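Local structure of 4-hydroxybutyrate coenzyme A transferase (Shewanella oneidensis, 2OAS) at residues Q109-A114 with Q141-I146; S14-G19 with K145-I150; G388-K393 with Q402-I407; D311-V316 with T375-V380. The protein probably transfers coenzyme A from an acyl-CoA to a carboxylate such as acetate or 4-hydroxybutyrate, and binds coenzyme A in the crystal. All coordinates share one frame; numbering follows the deposited sequence.

In the fold
From the N terminus, the loop at residues 14-19 leaves helix 9-13 and waits some 125 residues for its partner on strand 145-150 (contact 2). Contact 1 closes a shorter loop that starts within this span, bringing 109-114 against 141-146. Both finish on strand 145-150, where they share Lys145 and Ile146, and together they tie the N-terminal loop, strand 113-118 and strand 145-150 of the parallel sheet. The C-terminal family region holds the other pair in series: contact 4 joins 311-316 to 375-380, then contact 3 lays helix 397-405 on edge strand 388-391. These two touch through Leu404 on Asp311 and Leu392 on Val380; the centres of contacts 1 and 3 lie about 46 Å apart.

Contact 1. Residues Q109-A114 with Q141-I146; sequences QKIDTA and QVAGKI
Ala143 presses its methyl into a shallow hollow between Ile111 and Ala114, where a beta-alpha-beta crossover comes back into the parallel sheet of the N-terminal region: helix 136-142 ends, and strand 145-150 starts beside strand 113-118. The Ala143 CB bump lies 3.9 Å from Ile111 CG2 and 4.0 Å from Ala114 CB, so three small groups fill the corner. The other branch of Ile111, with CG1 anti to its carbonyl carbon (chi1 -64°), reaches CD1 up to Val142 CG2 at the last turn of the helix, while Phe104 of helix 100-105 touches both residues. Ile111 O receives Gly144 N at 2.9 Å and is also approached by the CA-H of Ala143. One residue on, Lys145 N bonds to Asp112 O, and the parallel pairing of Thr113 with Lys145 and Ala114 with Ile146 follows. On the face carrying Thr113 and Lys145 the two side chains lie side by side, pointing the same way: Lys145 CG rests 3.5 Å from Thr113 CB, and further out Lys145 CE passes the same distance from Thr113 CG2. The lysine chain then bends at its last torsion, and NZ forms a salt bridge with Glu20. With an alanine in place of Lys145, Glu20 would probably lose this partner and a gap would open along Thr113. On the opposite face Ile146 CG2 lies 3.6 Å from Ala114 O. Between the strands, Ala114 N donates to Lys145 O at 3.1 Å.

Contact 2. Residues S14-G19 with K145-I150; sequences SLIRSG and KIIAHI
Ile147 points its side chain from strand 145-150 at the loop of residues 14-19, and its terminal methyl meets Ile16. The two isoleucines run at a slant to each other, with CD1 of Ile147 set against the flank of Ile16 at CG1, 3.7 Å away, instead of meeting end to end. What carries that methyl outward is an almost fully extended chain: CG1 is anti to the carbonyl carbon (chi1 -68°) and CD1 continues straight on from it (chi2 174°). Ile147 CD1 is also 4.3 Å from Leu15 CB, so it sits where two consecutive loop residues join. Lys145, two residues earlier and on the same face of the strand, lays the far end of its chain along the loop. Lys145 CE packs 4.0 Å from Leu15 CB and 3.7 Å from Leu15 O, a contact of the methylene with the backbone. Its charge is answered by Glu20, the next residue of the same loop, whose OE1 also accepts a weak hydrogen bond from Arg17 N. Around this patch, Leu38 of helix 32-41 and Ile115 of strand 113-118 touch Ile16, Leu34 touches Ile147, and Ala170 of strand 170-173 touches Leu15. The loop after helix 9-13 is thereby laid over one face of the parallel sheet. Holding these residues there is mainly hydrocarbon packing, including the aliphatic part of a lysine.

Contact 3. Residues G388-K393 with Q402-I407; sequences GAANLK and QALINI
Ala390 turns its methyl from edge strand 388-391 onto residues 403-407, and the apolar contacts gather round this small group. Ala390 CB lies 3.6 Å from Ala403 CB, a methyl-to-methyl approach that brings strand and helix close together. CD2 of Leu404 closes in on the same methyl, and Ile407 CD1 is 3.9 Å from Ala390 CB. Just past the strand, Leu392 reaches CD2 to Leu404 CG. The second kind of contact is side chain on backbone. CG2 of Ile407 stands against the peptide between Gly388 and Ala389, 3.4 Å from Gly388 C. This follows from its first torsion: CG1 sits between the backbone N and the carbonyl carbon (chi1 64°), leaving CG2 beside the N and turned to the glycine. Gly388 itself has a phi of 128°, at which a CB would jam against the preceding carbonyl. Two polar bonds within the segments shape the chain: Asn391 OD1 accepts from Lys393 N at 3.2 Å, an Asx turn, and Ile407 N bonds to Leu404 O at 3.0 Å. From the same Asx turn, Lys393 NZ forms a salt bridge with Glu108 of the second subunit. The strand, backbone-paired with antiparallel neighbour 382-385, is thus joined to its following helix by alanine methyls and the branches of leucine and isoleucine, an attachment that depends on shape rather than on polar pairing.

Contact 4. Residues D311-V316 with T375-V380; sequences DLTGQV and TTRAHV
Val316, on the second strand of the hairpin whose type I turn runs from Asp311 to Gly314, pairs with Thr375 of the edge strand as an antiparallel, hydrogen-bonded neighbour in a small mixed sheet. This is the tight part. Val316 N meets Thr375 O at 2.9 Å, while the return bond from Thr375 N is weak. Val316 CB and Thr375 CB are 3.8 Å apart. Val316 CG2 lies 3.7 Å from Val380 CG2. Behind the pair, Thr375 OG1 bonds to Gln332, a coenzyme A-binding residue. Arg377 makes the side turned to the second subunit, also buried, where slanting side chains replace paired backbone; partly exposed Ala378 follows it. Extended from CG to NE, the arginine passes Gln315, and Arg377 CG is 3.6 Å from Gln315 CG; amide and guanidinium planes stand 52° apart. Thr313 CG2 lies at the edge of the guanidinium, in its plane. Arg377 NH1 forms a salt bridge with Asp319 of the second subunit, so an alanine in place of the arginine would probably leave that aspartate without its mate and uncover Thr313 and Gln315. The Gln315 amide bonds to Ala371 and Val373 of the second subunit, and Gln315 NE2 also donates to Asp311 OD2 at 3.2 Å.

Contact 1. Residues Q109-A114 with Q141-I146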
# COMPACT_ATOMS: atom_id res chain seq x y z
N GLN A 109 -18.44 -10.45 5.57
CA GLN A 109 -18.12 -11.73 6.20
C GLN A 109 -18.97 -11.90 7.46
O GLN A 109 -18.81 -11.19 8.44
CB GLN A 109 -16.63 -11.80 6.56
CG GLN A 109 -16.23 -13.03 7.40
CD GLN A 109 -16.36 -14.35 6.65
OE1 GLN A 109 -15.59 -14.65 5.75
NE2 GLN A 109 -17.34 -15.14 7.02
N LYS A 110 -19.88 -12.86 7.40
CA LYS A 110 -20.79 -13.15 8.49
C LYS A 110 -20.09 -13.91 9.62
O LYS A 110 -19.17 -14.68 9.38
CB LYS A 110 -21.96 -13.99 7.98
CG LYS A 110 -23.33 -13.45 8.35
CD LYS A 110 -23.61 -12.11 7.64
CE LYS A 110 -24.99 -11.56 8.02
NZ LYS A 110 -25.33 -10.27 7.35
N ILE A 111 -20.57 -13.68 10.84
CA ILE A 111 -20.04 -14.35 12.01
C ILE A 111 -21.22 -14.81 12.86
O ILE A 111 -21.99 -14.00 13.36
CB ILE A 111 -19.18 -13.40 12.85
CG1 ILE A 111 -17.96 -12.96 12.04
CG2 ILE A 111 -18.81 -14.06 14.16
CD1 ILE A 111 -17.03 -12.03 12.75
N ASP A 112 -21.36 -16.13 13.03
CA ASP A 112 -22.47 -16.66 13.82
C ASP A 112 -22.21 -16.55 15.31
O ASP A 112 -23.11 -16.28 16.09
CB ASP A 112 -22.77 -18.11 13.44
CG ASP A 112 -23.22 -18.26 11.98
OD1 ASP A 112 -24.11 -17.50 11.54
OD2 ASP A 112 -22.69 -19.16 11.27
N THR A 113 -20.97 -16.76 15.71
CA THR A 113 -20.64 -16.65 17.12
C THR A 113 -19.17 -16.30 17.35
O THR A 113 -18.28 -16.77 16.64
CB THR A 113 -20.99 -17.96 17.91
OG1 THR A 113 -19.82 -18.48 18.51
CG2 THR A 113 -21.60 -19.00 17.00
N ALA A 114 -18.94 -15.46 18.35
CA ALA A 114 -17.59 -15.03 18.69
C ALA A 114 -17.17 -15.58 20.05
O ALA A 114 -17.88 -15.40 21.04
CB ALA A 114 -17.51 -13.52 18.73
N GLN A 141 -19.62 -7.12 17.48
CA GLN A 141 -20.68 -6.23 17.03
C GLN A 141 -21.63 -6.95 16.08
O GLN A 141 -22.85 -6.85 16.20
CB GLN A 141 -20.08 -5.00 16.33
CG GLN A 141 -20.41 -3.64 16.98
CD GLN A 141 -19.38 -3.22 18.06
OE1 GLN A 141 -18.57 -2.29 17.85
NE2 GLN A 141 -19.42 -3.89 19.22
N VAL A 142 -21.07 -7.68 15.13
CA VAL A 142 -21.88 -8.37 14.14
C VAL A 142 -22.17 -9.83 14.47
O VAL A 142 -23.02 -10.46 13.84
CB VAL A 142 -21.23 -8.27 12.76
CG1 VAL A 142 -21.01 -6.81 12.41
CG2 VAL A 142 -19.90 -9.01 12.76
N ALA A 143 -21.49 -10.38 15.47
CA ALA A 143 -21.71 -11.77 15.80
C ALA A 143 -23.16 -12.09 16.16
O ALA A 143 -23.81 -11.35 16.89
CB ALA A 143 -20.80 -12.16 16.95
N GLY A 144 -23.66 -13.22 15.64
CA GLY A 144 -25.01 -13.63 15.95
C GLY A 144 -25.19 -13.83 17.45
O GLY A 144 -26.19 -13.41 18.03
N LYS A 145 -24.21 -14.49 18.08
CA LYS A 145 -24.23 -14.72 19.52
C LYS A 145 -22.80 -14.68 20.06
O LYS A 145 -21.86 -14.89 19.30
CB LYS A 145 -24.87 -16.06 19.86
CG LYS A 145 -24.15 -17.28 19.31
CD LYS A 145 -24.80 -18.55 19.85
CE LYS A 145 -24.17 -19.81 19.30
NZ LYS A 145 -24.43 -19.98 17.85
N ILE A 146 -22.63 -14.40 21.35
CA ILE A 146 -21.29 -14.35 21.92
C ILE A 146 -21.12 -15.31 23.09
O ILE A 146 -21.98 -15.41 23.96
CB ILE A 146 -20.93 -12.92 22.39
CG1 ILE A 146 -20.90 -11.97 21.20
CG2 ILE A 146 -19.58 -12.91 23.08
CD1 ILE A 146 -20.85 -10.51 21.59
O HOH W 1 -22.24 -11.68 10.94

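Contact 2. Residues S14-G19 with K145-I150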
# COMPACT_ATOMS: atom_id res chain seq x y z
N SER A 14 -21.35 -25.67 23.95
CA SER A 14 -22.48 -26.43 23.42
C SER A 14 -23.42 -25.67 22.50
O SER A 14 -23.95 -26.23 21.56
CB SER A 14 -23.28 -27.02 24.57
OG SER A 14 -22.58 -28.11 25.13
N LEU A 15 -23.64 -24.39 22.80
CA LEU A 15 -24.53 -23.57 21.97
C LEU A 15 -24.08 -23.57 20.52
O LEU A 15 -24.89 -23.44 19.62
CB LEU A 15 -24.60 -22.14 22.51
CG LEU A 15 -25.38 -21.91 23.82
CD1 LEU A 15 -24.81 -22.75 24.94
CD2 LEU A 15 -25.31 -20.42 24.19
N ILE A 16 -22.78 -23.70 20.29
CA ILE A 16 -22.28 -23.71 18.91
C ILE A 16 -22.92 -24.88 18.19
O ILE A 16 -22.94 -26.00 18.70
CB ILE A 16 -20.75 -23.84 18.86
CG1 ILE A 16 -20.10 -22.64 19.56
CG2 ILE A 16 -20.29 -23.94 17.40
CD1 ILE A 16 -18.58 -22.63 19.55
N ARG A 17 -23.48 -24.59 17.01
CA ARG A 17 -24.14 -25.60 16.17
C ARG A 17 -23.36 -25.82 14.88
O ARG A 17 -22.49 -25.02 14.55
CB ARG A 17 -25.57 -25.17 15.86
CG ARG A 17 -26.52 -25.26 17.05
CD ARG A 17 -26.90 -26.71 17.31
NE ARG A 17 -26.96 -27.07 18.73
CZ ARG A 17 -27.33 -28.27 19.17
NH1 ARG A 17 -27.35 -28.54 20.50
NH2 ARG A 17 -27.69 -29.20 18.29
N SER A 18 -23.67 -26.88 14.15
CA SER A 18 -22.95 -27.18 12.90
C SER A 18 -23.09 -26.15 11.78
O SER A 18 -24.08 -25.45 11.68
CB SER A 18 -23.38 -28.55 12.37
OG SER A 18 -22.96 -29.59 13.24
N GLY A 19 -22.06 -26.08 10.94
CA GLY A 19 -22.08 -25.15 9.83
C GLY A 19 -21.84 -23.69 10.18
O GLY A 19 -21.79 -22.84 9.28
N LYS A 145 -24.21 -14.49 18.08
CA LYS A 145 -24.23 -14.72 19.52
C LYS A 145 -22.80 -14.68 20.06
O LYS A 145 -21.86 -14.89 19.30
CB LYS A 145 -24.87 -16.06 19.86
CG LYS A 145 -24.15 -17.28 19.31
CD LYS A 145 -24.80 -18.55 19.85
CE LYS A 145 -24.17 -19.81 19.30
NZ LYS A 145 -24.43 -19.98 17.85
N ILE A 146 -22.63 -14.40 21.35
CA ILE A 146 -21.29 -14.35 21.92
C ILE A 146 -21.12 -15.31 23.09
O ILE A 146 -21.98 -15.41 23.96
CB ILE A 146 -20.93 -12.92 22.39
CG1 ILE A 146 -20.90 -11.97 21.20
CG2 ILE A 146 -19.58 -12.91 23.08
CD1 ILE A 146 -20.85 -10.51 21.59
N ILE A 147 -20.01 -16.05 23.10
CA ILE A 147 -19.70 -16.99 24.16
C ILE A 147 -18.42 -16.47 24.82
O ILE A 147 -17.35 -16.50 24.23
CB ILE A 147 -19.49 -18.40 23.59
CG1 ILE A 147 -20.84 -18.92 23.07
CG2 ILE A 147 -18.93 -19.34 24.66
CD1 ILE A 147 -20.74 -20.25 22.35
N ALA A 148 -18.55 -15.97 26.04
CA ALA A 148 -17.45 -15.38 26.76
C ALA A 148 -16.90 -16.20 27.90
O ALA A 148 -17.62 -16.89 28.62
CB ALA A 148 -17.87 -14.00 27.30
N HIS A 149 -15.60 -16.10 28.08
CA HIS A 149 -14.96 -16.81 29.15
C HIS A 149 -14.50 -15.74 30.12
O HIS A 149 -13.66 -14.91 29.78
CB HIS A 149 -13.80 -17.63 28.59
CG HIS A 149 -12.73 -17.90 29.59
ND1 HIS A 149 -13.01 -18.35 30.86
CD2 HIS A 149 -11.39 -17.74 29.52
CE1 HIS A 149 -11.88 -18.45 31.54
NE2 HIS A 149 -10.88 -18.09 30.75
N ILE A 150 -15.07 -15.74 31.31
CA ILE A 150 -14.70 -14.76 32.31
C ILE A 150 -13.47 -15.21 33.08
O ILE A 150 -13.49 -16.21 33.80
CB ILE A 150 -15.84 -14.51 33.29
CG1 ILE A 150 -17.06 -13.98 32.52
CG2 ILE A 150 -15.38 -13.53 34.37
CD1 ILE A 150 -18.28 -13.74 33.37

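Contact 3. Residues G388-K393 with Q402-I407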
# COMPACT_ATOMS: atom_id res chain seq x y z
N GLY A 388 24.56 -2.95 8.77
CA GLY A 388 24.30 -1.56 8.44
C GLY A 388 22.90 -1.27 7.92
O GLY A 388 22.02 -2.12 7.94
N ALA A 389 22.70 -0.04 7.45
CA ALA A 389 21.40 0.38 6.95
C ALA A 389 21.48 0.82 5.49
O ALA A 389 22.52 1.31 5.04
CB ALA A 389 20.87 1.53 7.80
N ALA A 390 20.37 0.66 4.76
CA ALA A 390 20.31 1.09 3.37
C ALA A 390 19.05 1.93 3.17
O ALA A 390 17.95 1.49 3.48
CB ALA A 390 20.30 -0.12 2.44
N ASN A 391 19.23 3.13 2.66
CA ASN A 391 18.13 4.06 2.42
C ASN A 391 17.72 3.93 0.96
O ASN A 391 18.50 4.28 0.08
CB ASN A 391 18.58 5.48 2.68
CG ASN A 391 17.42 6.43 2.85
OD1 ASN A 391 16.35 6.22 2.30
ND2 ASN A 391 17.64 7.49 3.61
N LEU A 392 16.50 3.46 0.70
CA LEU A 392 16.05 3.30 -0.67
C LEU A 392 15.13 4.41 -1.14
O LEU A 392 14.84 4.52 -2.34
CB LEU A 392 15.35 1.95 -0.82
CG LEU A 392 16.12 0.75 -0.24
CD1 LEU A 392 15.31 -0.51 -0.46
CD2 LEU A 392 17.49 0.63 -0.90
N LYS A 393 14.68 5.24 -0.21
CA LYS A 393 13.80 6.36 -0.52
C LYS A 393 14.31 7.23 -1.64
O LYS A 393 15.34 7.91 -1.49
CB LYS A 393 13.62 7.23 0.73
CG LYS A 393 12.24 7.14 1.33
CD LYS A 393 11.28 8.04 0.58
CE LYS A 393 11.38 9.46 1.13
NZ LYS A 393 11.06 9.49 2.59
N GLN A 402 22.71 -1.63 -5.03
CA GLN A 402 24.04 -1.40 -4.49
C GLN A 402 23.99 -1.32 -2.96
O GLN A 402 24.72 -2.04 -2.28
CB GLN A 402 24.63 -0.11 -5.07
CG GLN A 402 26.01 0.21 -4.55
CD GLN A 402 27.02 -0.90 -4.84
OE1 GLN A 402 27.45 -1.09 -5.98
NE2 GLN A 402 27.40 -1.63 -3.80
N ALA A 403 23.11 -0.47 -2.43
CA ALA A 403 22.99 -0.31 -0.98
C ALA A 403 22.60 -1.59 -0.26
O ALA A 403 23.09 -1.89 0.83
CB ALA A 403 21.99 0.79 -0.64
N LEU A 404 21.70 -2.36 -0.87
CA LEU A 404 21.27 -3.60 -0.28
C LEU A 404 22.39 -4.63 -0.18
O LEU A 404 22.56 -5.26 0.86
CB LEU A 404 20.09 -4.18 -1.06
CG LEU A 404 18.75 -3.52 -0.77
CD1 LEU A 404 17.66 -4.18 -1.57
CD2 LEU A 404 18.46 -3.62 0.72
N ILE A 405 23.15 -4.81 -1.25
CA ILE A 405 24.22 -5.79 -1.20
C ILE A 405 25.29 -5.37 -0.18
O ILE A 405 26.09 -6.20 0.26
CB ILE A 405 24.90 -6.00 -2.57
CG1 ILE A 405 25.65 -4.76 -2.98
CG2 ILE A 405 23.86 -6.30 -3.63
CD1 ILE A 405 26.35 -4.94 -4.29
N ASN A 406 25.30 -4.10 0.23
CA ASN A 406 26.28 -3.65 1.21
C ASN A 406 25.92 -4.04 2.63
O ASN A 406 26.78 -3.99 3.52
CB ASN A 406 26.49 -2.14 1.14
CG ASN A 406 27.28 -1.71 -0.09
OD1 ASN A 406 28.25 -2.38 -0.48
ND2 ASN A 406 26.89 -0.59 -0.69
N ILE A 407 24.67 -4.41 2.87
CA ILE A 407 24.26 -4.83 4.21
C ILE A 407 23.93 -6.32 4.20
O ILE A 407 23.52 -6.90 5.21
CB ILE A 407 23.03 -4.02 4.75
CG1 ILE A 407 21.80 -4.28 3.87
CG2 ILE A 407 23.37 -2.53 4.81
CD1 ILE A 407 20.56 -3.54 4.34

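Contact 4. Residues D311-V316 with T375-V380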
# COMPACT_ATOMS: atom_id res chain seq x y z
N ASP A 311 14.23 -8.38 -1.96
CA ASP A 311 14.98 -8.47 -3.21
C ASP A 311 15.89 -7.25 -3.42
O ASP A 311 15.73 -6.24 -2.74
CB ASP A 311 14.04 -8.65 -4.42
CG ASP A 311 13.24 -7.40 -4.75
OD1 ASP A 311 13.42 -6.37 -4.05
OD2 ASP A 311 12.42 -7.44 -5.69
N LEU A 312 16.83 -7.35 -4.35
CA LEU A 312 17.76 -6.26 -4.59
C LEU A 312 17.08 -4.98 -5.00
O LEU A 312 17.73 -3.95 -5.17
CB LEU A 312 18.77 -6.64 -5.67
CG LEU A 312 19.74 -7.76 -5.28
CD1 LEU A 312 20.65 -8.12 -6.44
CD2 LEU A 312 20.53 -7.29 -4.07
N THR A 313 15.77 -5.01 -5.13
CA THR A 313 15.08 -3.82 -5.58
C THR A 313 14.34 -3.12 -4.44
O THR A 313 13.99 -1.95 -4.54
CB THR A 313 14.15 -4.18 -6.77
OG1 THR A 313 14.05 -3.06 -7.64
CG2 THR A 313 12.76 -4.59 -6.31
N GLY A 314 14.12 -3.86 -3.37
CA GLY A 314 13.42 -3.30 -2.24
C GLY A 314 12.05 -3.92 -2.03
O GLY A 314 11.31 -3.46 -1.16
N GLN A 315 11.66 -4.93 -2.83
CA GLN A 315 10.34 -5.54 -2.60
C GLN A 315 10.44 -6.40 -1.34
O GLN A 315 11.30 -7.26 -1.23
CB GLN A 315 9.89 -6.41 -3.79
CG GLN A 315 9.71 -5.65 -5.10
CD GLN A 315 8.91 -6.44 -6.12
OE1 GLN A 315 7.68 -6.51 -6.05
NE2 GLN A 315 9.61 -7.07 -7.08
N VAL A 316 9.55 -6.15 -0.40
CA VAL A 316 9.54 -6.82 0.88
C VAL A 316 8.48 -7.91 1.04
O VAL A 316 7.28 -7.69 0.80
CB VAL A 316 9.33 -5.78 2.00
CG1 VAL A 316 9.26 -6.45 3.37
CG2 VAL A 316 10.46 -4.76 1.95
N THR A 375 5.01 -5.37 1.57
CA THR A 375 5.39 -3.98 1.40
C THR A 375 6.13 -3.87 0.06
O THR A 375 7.06 -4.62 -0.22
CB THR A 375 6.31 -3.53 2.55
OG1 THR A 375 5.61 -3.67 3.78
CG2 THR A 375 6.75 -2.10 2.37
N THR A 376 5.70 -2.92 -0.76
CA THR A 376 6.25 -2.73 -2.09
C THR A 376 7.47 -1.82 -2.16
O THR A 376 7.81 -1.15 -1.19
CB THR A 376 5.17 -2.18 -3.01
OG1 THR A 376 4.79 -0.87 -2.56
CG2 THR A 376 3.94 -3.07 -2.98
N ARG A 377 8.12 -1.83 -3.33
CA ARG A 377 9.28 -0.98 -3.59
C ARG A 377 9.04 0.45 -3.14
O ARG A 377 9.79 1.01 -2.35
CB ARG A 377 9.57 -0.89 -5.08
CG ARG A 377 10.02 -2.11 -5.74
CD ARG A 377 9.97 -1.90 -7.24
NE ARG A 377 10.67 -2.98 -7.92
CZ ARG A 377 10.50 -3.32 -9.19
NH1 ARG A 377 9.64 -2.66 -9.95
NH2 ARG A 377 11.19 -4.33 -9.69
N ALA A 378 7.99 1.05 -3.70
CA ALA A 378 7.63 2.44 -3.44
C ALA A 378 7.46 2.78 -1.97
O ALA A 378 7.62 3.93 -1.57
CB ALA A 378 6.37 2.81 -4.22
N HIS A 379 7.11 1.77 -1.17
CA HIS A 379 6.90 1.94 0.27
C HIS A 379 8.18 2.08 1.08
O HIS A 379 8.30 2.95 1.92
CB HIS A 379 6.13 0.76 0.84
CG HIS A 379 4.64 0.89 0.75
ND1 HIS A 379 3.87 0.08 -0.05
CD2 HIS A 379 3.79 1.76 1.34
CE1 HIS A 379 2.61 0.45 0.04
NE2 HIS A 379 2.53 1.46 0.88
N VAL A 380 9.11 1.19 0.83
CA VAL A 380 10.34 1.15 1.59
C VAL A 380 11.12 2.45 1.79
O VAL A 380 11.23 3.29 0.90
CB VAL A 380 11.29 0.07 1.00
CG1 VAL A 380 12.53 -0.07 1.86
CG2 VAL A 380 10.55 -1.25 0.92